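Local coordinates for major capsid protein (Paramecium bursaria Chlorella virus 1, PDB 5TIP) that self-assembles as trimers into the icosahedral, glycosylated capsid shell of a large double-stranded DNA virus that infects green algae, at residues N419-R424 against G430-A435; A161-A166 against H223-E228; A283-G286 against A292-T295; F265-P268 against G272-T275. All coordinates share one frame; numbering follows the deposited sequence.

Interaction 1: N419-R424 against G430-A435; sequences NYNVLR and GGLAYA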
loop_
_atom_site.group_PDB
_atom_site.type_symbol
_atom_site.label_atom_id
_atom_site.label_comp_id
_atom_site.label_asym_id
_atom_site.label_seq_id
_atom_site.Cartn_x
_atom_site.Cartn_y
_atom_site.Cartn_z
ATOM N N ASN A 419 -21.694 11.417 -6.267
ATOM C CA ASN A 419 -22.987 10.754 -6.329
ATOM C C ASN A 419 -22.979 9.697 -7.424
ATOM O O ASN A 419 -22.076 9.637 -8.261
ATOM C CB ASN A 419 -24.114 11.762 -6.581
ATOM C CG ASN A 419 -24.027 12.403 -7.951
ATOM O OD1 ASN A 419 -23.373 13.429 -8.127
ATOM N ND2 ASN A 419 -24.692 11.802 -8.931
ATOM N N TYR A 420 -24.008 8.857 -7.406
ATOM C CA TYR A 420 -24.229 7.866 -8.445
ATOM C C TYR A 420 -25.294 8.350 -9.419
ATOM O O TYR A 420 -26.169 9.147 -9.072
ATOM C CB TYR A 420 -24.653 6.521 -7.849
ATOM C CG TYR A 420 -23.515 5.704 -7.282
ATOM C CD1 TYR A 420 -22.597 5.088 -8.120
ATOM C CD2 TYR A 420 -23.364 5.540 -5.912
ATOM C CE1 TYR A 420 -21.557 4.335 -7.611
ATOM C CE2 TYR A 420 -22.328 4.786 -5.394
ATOM C CZ TYR A 420 -21.425 4.191 -6.247
ATOM O OH TYR A 420 -20.390 3.443 -5.737
ATOM N N ASN A 421 -25.204 7.860 -10.652
ATOM C CA ASN A 421 -26.217 8.115 -11.661
ATOM C C ASN A 421 -26.201 6.943 -12.631
ATOM O O ASN A 421 -25.312 6.090 -12.587
ATOM C CB ASN A 421 -25.977 9.449 -12.377
ATOM C CG ASN A 421 -27.249 10.040 -12.954
ATOM O OD1 ASN A 421 -28.116 9.318 -13.448
ATOM N ND2 ASN A 421 -27.372 11.360 -12.885
ATOM N N VAL A 422 -27.195 6.902 -13.512
ATOM C CA VAL A 422 -27.348 5.809 -14.461
ATOM C C VAL A 422 -27.227 6.368 -15.869
ATOM O O VAL A 422 -27.950 7.301 -16.237
ATOM C CB VAL A 422 -28.686 5.070 -14.276
ATOM C CG1 VAL A 422 -28.827 3.969 -15.313
ATOM C CG2 VAL A 422 -28.782 4.494 -12.873
ATOM N N LEU A 423 -26.311 5.802 -16.649
ATOM C CA LEU A 423 -26.120 6.170 -18.045
ATOM C C LEU A 423 -26.710 5.067 -18.914
ATOM O O LEU A 423 -26.158 3.964 -18.991
ATOM C CB LEU A 423 -24.638 6.386 -18.350
ATOM C CG LEU A 423 -24.256 6.670 -19.805
ATOM C CD1 LEU A 423 -24.844 7.992 -20.267
ATOM C CD2 LEU A 423 -22.745 6.666 -19.973
ATOM N N ARG A 424 -27.830 5.361 -19.566
ATOM C CA ARG A 424 -28.490 4.420 -20.458
ATOM C C ARG A 424 -28.041 4.690 -21.886
ATOM O O ARG A 424 -28.021 5.844 -22.327
ATOM C CB ARG A 424 -30.012 4.529 -20.362
ATOM C CG ARG A 424 -30.587 4.237 -18.992
ATOM C CD ARG A 424 -32.073 3.948 -19.095
ATOM N NE ARG A 424 -32.688 3.740 -17.789
ATOM C CZ ARG A 424 -33.432 4.648 -17.168
ATOM N NH1 ARG A 424 -33.659 5.822 -17.740
ATOM N NH2 ARG A 424 -33.956 4.379 -15.980
ATOM N N GLY A 430 -26.814 8.081 -25.926
ATOM C CA GLY A 430 -26.703 7.919 -24.491
ATOM C C GLY A 430 -27.249 9.127 -23.762
ATOM O O GLY A 430 -27.188 10.256 -24.248
ATOM N N GLY A 431 -27.784 8.870 -22.571
ATOM C CA GLY A 431 -28.345 9.928 -21.756
ATOM C C GLY A 431 -28.465 9.492 -20.317
ATOM O O GLY A 431 -28.690 8.313 -20.026
ATOM N N LEU A 432 -28.313 10.450 -19.410
ATOM C CA LEU A 432 -28.417 10.167 -17.988
ATOM C C LEU A 432 -29.872 9.958 -17.588
ATOM O O LEU A 432 -30.776 10.632 -18.091
ATOM C CB LEU A 432 -27.804 11.308 -17.178
ATOM C CG LEU A 432 -26.291 11.474 -17.334
ATOM C CD1 LEU A 432 -25.803 12.670 -16.544
ATOM C CD2 LEU A 432 -25.570 10.209 -16.896
ATOM N N ALA A 433 -30.093 9.015 -16.669
ATOM C CA ALA A 433 -31.445 8.708 -16.221
ATOM C C ALA A 433 -31.964 9.742 -15.231
ATOM O O ALA A 433 -33.175 9.987 -15.180
ATOM C CB ALA A 433 -31.497 7.315 -15.594
ATOM N N TYR A 434 -31.083 10.364 -14.450
ATOM C CA TYR A 434 -31.499 11.315 -13.432
ATOM C C TYR A 434 -30.736 12.615 -13.607
ATOM O O TYR A 434 -29.501 12.615 -13.674
ATOM C CB TYR A 434 -31.290 10.742 -12.024
ATOM C CG TYR A 434 -31.965 9.405 -11.827
ATOM C CD1 TYR A 434 -33.330 9.335 -11.584
ATOM C CD2 TYR A 434 -31.252 8.217 -11.903
ATOM C CE1 TYR A 434 -33.963 8.124 -11.410
ATOM C CE2 TYR A 434 -31.881 6.992 -11.732
ATOM C CZ TYR A 434 -33.238 6.954 -11.486
ATOM O OH TYR A 434 -33.873 5.744 -11.314
ATOM N N ALA A 435 -31.483 13.718 -13.663
ATOM C CA ALA A 435 -30.923 15.050 -13.821
ATOM C C ALA A 435 -30.865 15.797 -12.499
ATOM O O ALA A 435 -30.019 16.681 -12.337
ATOM C CB ALA A 435 -31.726 15.865 -14.844
#

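Interaction 2: A161-A166 against H223-E228; sequences ALPLIA and HEYLIE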
loop_
_atom_site.group_PDB
_atom_site.type_symbol
_atom_site.label_atom_id
_atom_site.label_comp_id
_atom_site.label_asym_id
_atom_site.label_seq_id
_atom_site.Cartn_x
_atom_site.Cartn_y
_atom_site.Cartn_z
ATOM N N ALA A 161 -16.206 0.895 -19.067
ATOM C CA ALA A 161 -15.666 1.413 -20.319
ATOM C C ALA A 161 -16.775 1.982 -21.195
ATOM O O ALA A 161 -17.793 1.327 -21.435
ATOM C CB ALA A 161 -14.918 0.310 -21.066
ATOM N N LEU A 162 -16.570 3.202 -21.671
ATOM C CA LEU A 162 -17.578 3.892 -22.471
ATOM C C LEU A 162 -17.676 3.273 -23.859
ATOM O O LEU A 162 -16.688 3.292 -24.606
ATOM C CB LEU A 162 -17.238 5.373 -22.578
ATOM C CG LEU A 162 -18.291 6.230 -23.281
ATOM C CD1 LEU A 162 -19.573 6.253 -22.466
ATOM C CD2 LEU A 162 -17.775 7.640 -23.520
ATOM N N PRO A 163 -18.828 2.721 -24.251
ATOM C CA PRO A 163 -18.920 2.070 -25.564
ATOM C C PRO A 163 -19.165 3.053 -26.699
ATOM O O PRO A 163 -20.308 3.447 -26.955
ATOM C CB PRO A 163 -20.100 1.109 -25.388
ATOM C CG PRO A 163 -20.972 1.780 -24.382
ATOM C CD PRO A 163 -20.065 2.566 -23.465
ATOM N N LEU A 164 -18.093 3.460 -27.385
ATOM C CA LEU A 164 -18.250 4.313 -28.558
ATOM C C LEU A 164 -19.011 3.601 -29.666
ATOM O O LEU A 164 -19.729 4.244 -30.439
ATOM C CB LEU A 164 -16.888 4.772 -29.075
ATOM C CG LEU A 164 -16.091 5.771 -28.237
ATOM C CD1 LEU A 164 -14.857 6.218 -29.002
ATOM C CD2 LEU A 164 -16.951 6.963 -27.873
ATOM N N ILE A 165 -18.866 2.277 -29.763
ATOM C CA ILE A 165 -19.562 1.527 -30.799
ATOM C C ILE A 165 -21.069 1.551 -30.582
ATOM O O ILE A 165 -21.836 1.383 -31.537
ATOM C CB ILE A 165 -19.026 0.083 -30.863
ATOM C CG1 ILE A 165 -19.654 -0.665 -32.039
ATOM C CG2 ILE A 165 -19.277 -0.643 -29.548
ATOM C CD1 ILE A 165 -19.395 -2.138 -32.030
ATOM N N ALA A 166 -21.516 1.779 -29.352
ATOM C CA ALA A 166 -22.934 1.875 -29.042
ATOM C C ALA A 166 -23.446 3.310 -29.071
ATOM O O ALA A 166 -24.593 3.554 -28.686
ATOM C CB ALA A 166 -23.215 1.250 -27.674
ATOM N N HIS A 223 -27.817 -0.667 -23.002
ATOM C CA HIS A 223 -26.863 -0.738 -21.909
ATOM C C HIS A 223 -27.281 0.201 -20.788
ATOM O O HIS A 223 -27.846 1.271 -21.029
ATOM C CB HIS A 223 -25.447 -0.385 -22.383
ATOM C CG HIS A 223 -24.977 -1.208 -23.542
ATOM N ND1 HIS A 223 -24.723 -2.559 -23.444
ATOM C CD2 HIS A 223 -24.713 -0.868 -24.826
ATOM C CE1 HIS A 223 -24.325 -3.016 -24.617
ATOM N NE2 HIS A 223 -24.308 -2.011 -25.474
ATOM N N GLU A 224 -27.001 -0.218 -19.556
ATOM C CA GLU A 224 -27.197 0.614 -18.375
ATOM C C GLU A 224 -25.934 0.557 -17.533
ATOM O O GLU A 224 -25.536 -0.521 -17.081
ATOM C CB GLU A 224 -28.409 0.158 -17.556
ATOM C CG GLU A 224 -29.748 0.578 -18.138
ATOM C CD GLU A 224 -30.903 0.292 -17.198
ATOM O OE1 GLU A 224 -30.873 -0.752 -16.513
ATOM O OE2 GLU A 224 -31.833 1.123 -17.131
ATOM N N TYR A 225 -25.305 1.710 -17.332
ATOM C CA TYR A 225 -24.083 1.821 -16.549
ATOM C C TYR A 225 -24.366 2.615 -15.282
ATOM O O TYR A 225 -24.942 3.706 -15.346
ATOM C CB TYR A 225 -22.974 2.499 -17.357
ATOM C CG TYR A 225 -22.456 1.685 -18.522
ATOM C CD1 TYR A 225 -23.072 1.745 -19.767
ATOM C CD2 TYR A 225 -21.337 0.876 -18.385
ATOM C CE1 TYR A 225 -22.597 1.010 -20.835
ATOM C CE2 TYR A 225 -20.855 0.138 -19.448
ATOM C CZ TYR A 225 -21.488 0.208 -20.669
ATOM O OH TYR A 225 -21.006 -0.527 -21.726
ATOM N N LEU A 226 -23.963 2.070 -14.140
ATOM C CA LEU A 226 -24.039 2.789 -12.871
ATOM C C LEU A 226 -22.750 3.586 -12.733
ATOM O O LEU A 226 -21.691 3.029 -12.438
ATOM C CB LEU A 226 -24.236 1.828 -11.705
ATOM C CG LEU A 226 -24.412 2.466 -10.323
ATOM C CD1 LEU A 226 -25.648 3.350 -10.282
ATOM C CD2 LEU A 226 -24.469 1.403 -9.237
ATOM N N ILE A 227 -22.837 4.892 -12.957
ATOM C CA ILE A 227 -21.665 5.751 -13.017
ATOM C C ILE A 227 -21.633 6.650 -11.787
ATOM O O ILE A 227 -22.581 6.716 -11.005
ATOM C CB ILE A 227 -21.629 6.587 -14.312
ATOM C CG1 ILE A 227 -22.663 7.714 -14.250
ATOM C CG2 ILE A 227 -21.877 5.706 -15.523
ATOM C CD1 ILE A 227 -22.580 8.682 -15.407
ATOM N N GLU A 228 -20.518 7.355 -11.627
ATOM C CA GLU A 228 -20.343 8.316 -10.553
ATOM C C GLU A 228 -20.151 9.704 -11.147
ATOM O O GLU A 228 -19.606 9.858 -12.244
ATOM C CB GLU A 228 -19.151 7.945 -9.667
ATOM C CG GLU A 228 -19.346 6.634 -8.928
ATOM C CD GLU A 228 -18.185 6.287 -8.020
ATOM O OE1 GLU A 228 -17.324 7.162 -7.791
ATOM O OE2 GLU A 228 -18.129 5.133 -7.543
HETATM O O HOH W 1 -18.461 -1.084 -21.661
#

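Interaction 3: A283-G286 against A292-T295; sequences ACSG and ATVT. With GLA (alpha-D-galactopyranose), chain F.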
loop_
_atom_site.group_PDB
_atom_site.type_symbol
_atom_site.label_atom_id
_atom_site.label_comp_id
_atom_site.label_asym_id
_atom_site.label_seq_id
_atom_site.Cartn_x
_atom_site.Cartn_y
_atom_site.Cartn_z
ATOM N N ALA A 283 6.377 25.245 6.288
ATOM C CA ALA A 283 5.098 25.934 6.380
ATOM C C ALA A 283 5.125 27.363 5.852
ATOM O O ALA A 283 4.058 27.974 5.733
ATOM C CB ALA A 283 4.602 25.945 7.833
ATOM N N CYS A 284 6.295 27.910 5.536
ATOM C CA CYS A 284 6.376 29.233 4.930
ATOM C C CYS A 284 7.714 29.357 4.218
ATOM O O CYS A 284 8.611 28.527 4.384
ATOM C CB CYS A 284 6.210 30.349 5.967
ATOM S SG CYS A 284 7.682 30.678 6.962
ATOM N N SER A 285 7.841 30.419 3.427
ATOM C CA SER A 285 9.058 30.640 2.658
ATOM C C SER A 285 10.216 30.976 3.589
ATOM O O SER A 285 10.126 31.903 4.399
ATOM C CB SER A 285 8.846 31.766 1.647
ATOM O OG SER A 285 10.007 31.973 0.860
ATOM N N GLY A 286 11.304 30.218 3.472
ATOM C CA GLY A 286 12.480 30.461 4.288
ATOM C C GLY A 286 12.285 30.205 5.765
ATOM O O GLY A 286 12.953 30.841 6.587
ATOM N N ALA A 292 12.698 34.308 6.681
ATOM C CA ALA A 292 11.378 33.708 6.814
ATOM C C ALA A 292 10.286 34.754 6.637
ATOM O O ALA A 292 10.390 35.879 7.133
ATOM C CB ALA A 292 11.238 33.030 8.176
ATOM N N THR A 293 9.229 34.370 5.924
ATOM C CA THR A 293 8.067 35.231 5.737
ATOM C C THR A 293 6.830 34.349 5.661
ATOM O O THR A 293 6.764 33.436 4.832
ATOM C CB THR A 293 8.209 36.094 4.476
ATOM O OG1 THR A 293 6.943 36.680 4.144
ATOM C CG2 THR A 293 8.726 35.272 3.298
ATOM N N VAL A 294 5.860 34.617 6.535
ATOM C CA VAL A 294 4.637 33.826 6.604
ATOM C C VAL A 294 3.634 34.328 5.572
ATOM O O VAL A 294 2.463 33.933 5.584
ATOM C CB VAL A 294 4.035 33.862 8.020
ATOM C CG1 VAL A 294 4.998 33.244 9.020
ATOM C CG2 VAL A 294 3.696 35.290 8.414
ATOM N N THR A 295 4.086 35.199 4.671
ATOM C CA THR A 295 3.240 35.684 3.589
ATOM C C THR A 295 3.316 34.791 2.359
ATOM O O THR A 295 2.351 34.717 1.589
ATOM C CB THR A 295 3.641 37.112 3.210
ATOM O OG1 THR A 295 3.772 37.901 4.399
ATOM C CG2 THR A 295 2.586 37.745 2.317
HETATM C C1 GLA F . 14.240 27.012 -0.158
HETATM C C2 GLA F . 13.748 27.436 1.220
HETATM C C3 GLA F . 12.272 27.105 1.389
HETATM C C4 GLA F . 11.468 27.668 0.226
HETATM C C5 GLA F . 12.074 27.241 -1.106
HETATM C C6 GLA F . 11.319 27.875 -2.266
HETATM O O2 GLA F . 14.506 26.763 2.232
HETATM O O3 GLA F . 11.794 27.661 2.616
HETATM O O4 GLA F . 11.443 29.097 0.304
HETATM O O5 GLA F . 13.445 27.632 -1.166
HETATM O O6 GLA F . 9.913 27.688 -2.079
#

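Interaction 4: F265-P268 against G272-T275; sequences FNNP and GQYT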
loop_
_atom_site.group_PDB
_atom_site.type_symbol
_atom_site.label_atom_id
_atom_site.label_comp_id
_atom_site.label_asym_id
_atom_site.label_seq_id
_atom_site.Cartn_x
_atom_site.Cartn_y
_atom_site.Cartn_z
ATOM N N PHE A 265 -10.695 24.215 3.203
ATOM C CA PHE A 265 -10.618 25.668 3.307
ATOM C C PHE A 265 -9.318 26.106 2.646
ATOM O O PHE A 265 -8.229 25.806 3.149
ATOM C CB PHE A 265 -10.682 26.124 4.762
ATOM C CG PHE A 265 -11.909 25.655 5.489
ATOM C CD1 PHE A 265 -13.072 26.406 5.473
ATOM C CD2 PHE A 265 -11.900 24.461 6.190
ATOM C CE1 PHE A 265 -14.200 25.974 6.140
ATOM C CE2 PHE A 265 -13.025 24.026 6.858
ATOM C CZ PHE A 265 -14.176 24.783 6.833
ATOM N N ASN A 266 -9.431 26.808 1.525
ATOM C CA ASN A 266 -8.289 27.144 0.688
ATOM C C ASN A 266 -8.072 28.649 0.643
ATOM O O ASN A 266 -9.030 29.424 0.573
ATOM C CB ASN A 266 -8.489 26.610 -0.735
ATOM C CG ASN A 266 -7.596 27.296 -1.747
ATOM O OD1 ASN A 266 -8.067 28.081 -2.570
ATOM N ND2 ASN A 266 -6.301 27.009 -1.690
ATOM N N ASN A 267 -6.804 29.056 0.685
ATOM C CA ASN A 267 -6.431 30.436 0.407
ATOM C C ASN A 267 -6.320 30.581 -1.106
ATOM O O ASN A 267 -5.373 30.060 -1.708
ATOM C CB ASN A 267 -5.116 30.805 1.094
ATOM C CG ASN A 267 -4.673 32.227 0.793
ATOM O OD1 ASN A 267 -5.463 33.055 0.336
ATOM N ND2 ASN A 267 -3.403 32.516 1.047
ATOM N N PRO A 268 -7.258 31.279 -1.752
ATOM C CA PRO A 268 -7.287 31.294 -3.225
ATOM C C PRO A 268 -6.024 31.844 -3.866
ATOM O O PRO A 268 -5.826 31.636 -5.071
ATOM C CB PRO A 268 -8.501 32.177 -3.546
ATOM C CG PRO A 268 -8.704 33.007 -2.317
ATOM C CD PRO A 268 -8.295 32.143 -1.164
ATOM N N GLY A 272 -3.577 24.762 -3.775
ATOM C CA GLY A 272 -3.436 23.656 -2.852
ATOM C C GLY A 272 -3.123 24.033 -1.424
ATOM O O GLY A 272 -2.862 23.140 -0.612
ATOM N N GLN A 273 -3.135 25.320 -1.083
ATOM C CA GLN A 273 -2.878 25.741 0.291
ATOM C C GLN A 273 -4.158 25.562 1.094
ATOM O O GLN A 273 -5.089 26.364 0.992
ATOM C CB GLN A 273 -2.391 27.185 0.348
ATOM C CG GLN A 273 -1.995 27.611 1.756
ATOM C CD GLN A 273 -1.866 29.112 1.914
ATOM O OE1 GLN A 273 -1.722 29.843 0.936
ATOM N NE2 GLN A 273 -1.914 29.579 3.157
ATOM N N TYR A 274 -4.204 24.507 1.903
ATOM C CA TYR A 274 -5.359 24.206 2.733
ATOM C C TYR A 274 -5.114 24.490 4.207
ATOM O O TYR A 274 -6.025 24.306 5.021
ATOM C CB TYR A 274 -5.768 22.739 2.555
ATOM C CG TYR A 274 -6.163 22.375 1.142
ATOM C CD1 TYR A 274 -6.872 23.265 0.345
ATOM C CD2 TYR A 274 -5.830 21.141 0.604
ATOM C CE1 TYR A 274 -7.235 22.934 -0.946
ATOM C CE2 TYR A 274 -6.190 20.800 -0.684
ATOM C CZ TYR A 274 -6.892 21.700 -1.454
ATOM O OH TYR A 274 -7.254 21.365 -2.738
ATOM N N THR A 275 -3.913 24.931 4.571
ATOM C CA THR A 275 -3.565 25.207 5.954
ATOM C C THR A 275 -2.902 26.574 6.040
ATOM O O THR A 275 -2.567 27.196 5.029
ATOM C CB THR A 275 -2.640 24.125 6.525
ATOM O OG1 THR A 275 -1.526 23.937 5.642
ATOM C CG2 THR A 275 -3.390 22.810 6.678
HETATM O O HOH W 2 -8.822 23.506 5.072
#

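Interaction 1: N419-R424 against G430-A435
A β-hairpin brings the chain terminus back along strand 412-426, and L423 facing L432 with R424 facing G431 gives its register. The first is an antiparallel non-hydrogen-bonded pair and the second a hydrogen-bonded one: R424 N gives to G431 O at 3.1 Å, and G431 N returns the bond to R424 O at 3.0 Å. Beyond the last regular pair, A433 N still reaches V422 O at 2.8 Å, but from there the partner backbone turns aside and a side-chain amide takes over. N421 has CG anti to its own nitrogen (chi1 -155°), which turns the amide toward the tail. Its ND2 gives a nearly straight bond of 2.6 Å to Y434 O, which lies in the amide plane, while OD1 accepts V422 N on a lone pair and Y434 N only weakly. ND2 also bonds Q229 OE1 of strand 223-237, so the amide takes over the role of a strand partner for Y434 and links the tail to both strands. The CB of A433 lies over one face of the R424 guanidinium, 3.4 Å from NH1. That guanidinium has its main polar partners elsewhere, in a salt bridge to E224 and a hydrogen bond to Y16 of the second subunit. L423 CD1 and L432 CD2 meet on the other face of the sheet. Strand 412-426 is also paired with strand 223-237, against which L432 packs at I227 and Q229.

Interaction 2: A161-A166 against H223-E228
Y225 OH donates a hydrogen bond to a water 2.6 Å away, and that water donates in turn to A161 O at a short 2.5 Å. No direct hydrogen bond joins the two segments; the relay through one water is their polar link, and it gives the tyrosine hydroxyl an acceptor and the A161 carbonyl a donor. The same phenol end is packed by P163, whose ring comes from the opposite direction and sets CG 3.5 Å from Y225 OH, with CD 3.9 Å from Y225 CZ. The approach is oblique, neither squarely over the aromatic face nor at its edge. In Y225 the ring carbon CG stands anti to the carbonyl carbon (chi1 -68°), carrying the hydroxyl across to 161-163. Two residues earlier on the strand, H223 also points toward segment 161-166, and the methyl of A166 makes a van der Waals contact at the edge of its imidazole, with CB 3.9 Å from CD2. H223 NE2 is bonded outside this pair, to F218 O in helix 212-220. K27 of the third subunit makes a cation-pi contact with Y225, which places this junction at the trimer interface. The two segments belong to the two consecutive jelly rolls of the double jelly-roll fold. Where they meet the contact is small, made of van der Waals packing and one water bridge, and the water gives partners to Y225 OH and A161 O, two polar atoms in a buried contact.

Interaction 3: A283-G286 against A292-T295
S285 and T293 set their side chains next to each other across a single antiparallel bridge, with S285 CB 3.9 Å from T293 CG2. The hydroxyls diverge: OG of S285 is anti to its own nitrogen (chi1 -178°) and heads to the sugar, coming 3.3 Å from O4 of the bound galactose, whereas OG1 of T293 turns along its own chain and accepts T295 N at 3.3 Å, an ST turn. C284 directs its CB toward 292-295. That CB lies 3.3 Å from T293 O, and SG passes beside the same oxygen, with V294 CG1 4.2 Å from SG and A292 CB more distant. A292 in turn presses its methyl on the carbonyl of G286, with CB 3.2 Å from G286 O. The backbone carries the bridge: T293 N donates to S285 O at 3.0 Å, and the return bond from S285 N to T293 O is weak. G286 N, at a residue with positive phi (67°), gives a 2.7 Å bond to O3 of the galactose and a weak one to O4; the carbonyl of G82 also bonds this sugar. As part of a glycan pocket, the loop thus presents a main-chain donor to the sugar: the clear hydrogen bond from these segments to the galactose comes from a backbone N-H, a group that does not depend on the side chain.

Interaction 4: F265-P268 against G272-T275
The first torsions of N267 (chi1 178°) and Q273 (chi1 -175°) both place CG anti to the backbone nitrogen, and the extended glutamine chain then carries its amide to the asparagine. The two amide planes stand 78° apart, and N267 ND2 approaches Q273 OE1 at 3.2 Å from above the carbonyl plane, so the bond lies off the lone pairs. OE1 has a further donor in N270 ND2, while Q273 NE2 is tied to T275 O at 3.1 Å, which holds the amide from turning. The main grip is on Q273 O, which takes N267 N at 3.2 Å and N266 ND2 at 3.0 Å, the latter again from above the carbonyl plane; N266 ND2 also bonds N270 O in the intervening loop. N266 CB meanwhile sits at the edge of the Y274 ring, 3.9 Å from CD1. A water accepts F265 N at 2.7 Å and lies 2.9 Å from Y274 O, bridging the two arms of the reversal. All of this closes a short chain reversal at the end of strand 257-266. N266 backbone pairs with A412, joining it to strand 412-426, F265 packs on Y351 of strand 350-354, and Y274 reaches helix 109-119, bonding D110 through its hydroxyl.

Overall arrangement
Interactions 1 and 2 are neighbours, their centres 10 Å apart, and share one sheet: N421 O lies 2.8 Å from I227 N and L423 N lies 2.8 Å from Y225 O, so strand 412-426 has strand 429-432 and strand 223-237 among its neighbours. Each also touches the second subunit. Interaction 4 reaches the same sheet through strand 257-266, but its nearest atoms are about 18 Å from either of them, on the opposite side of the chain's centre. Interaction 3 lies farther on in the long loop that interaction 4 opens; their centres are about 15 Å apart, with nearest atoms about 6 Å apart. Of the four, interaction 3 holds residues of glycan pockets.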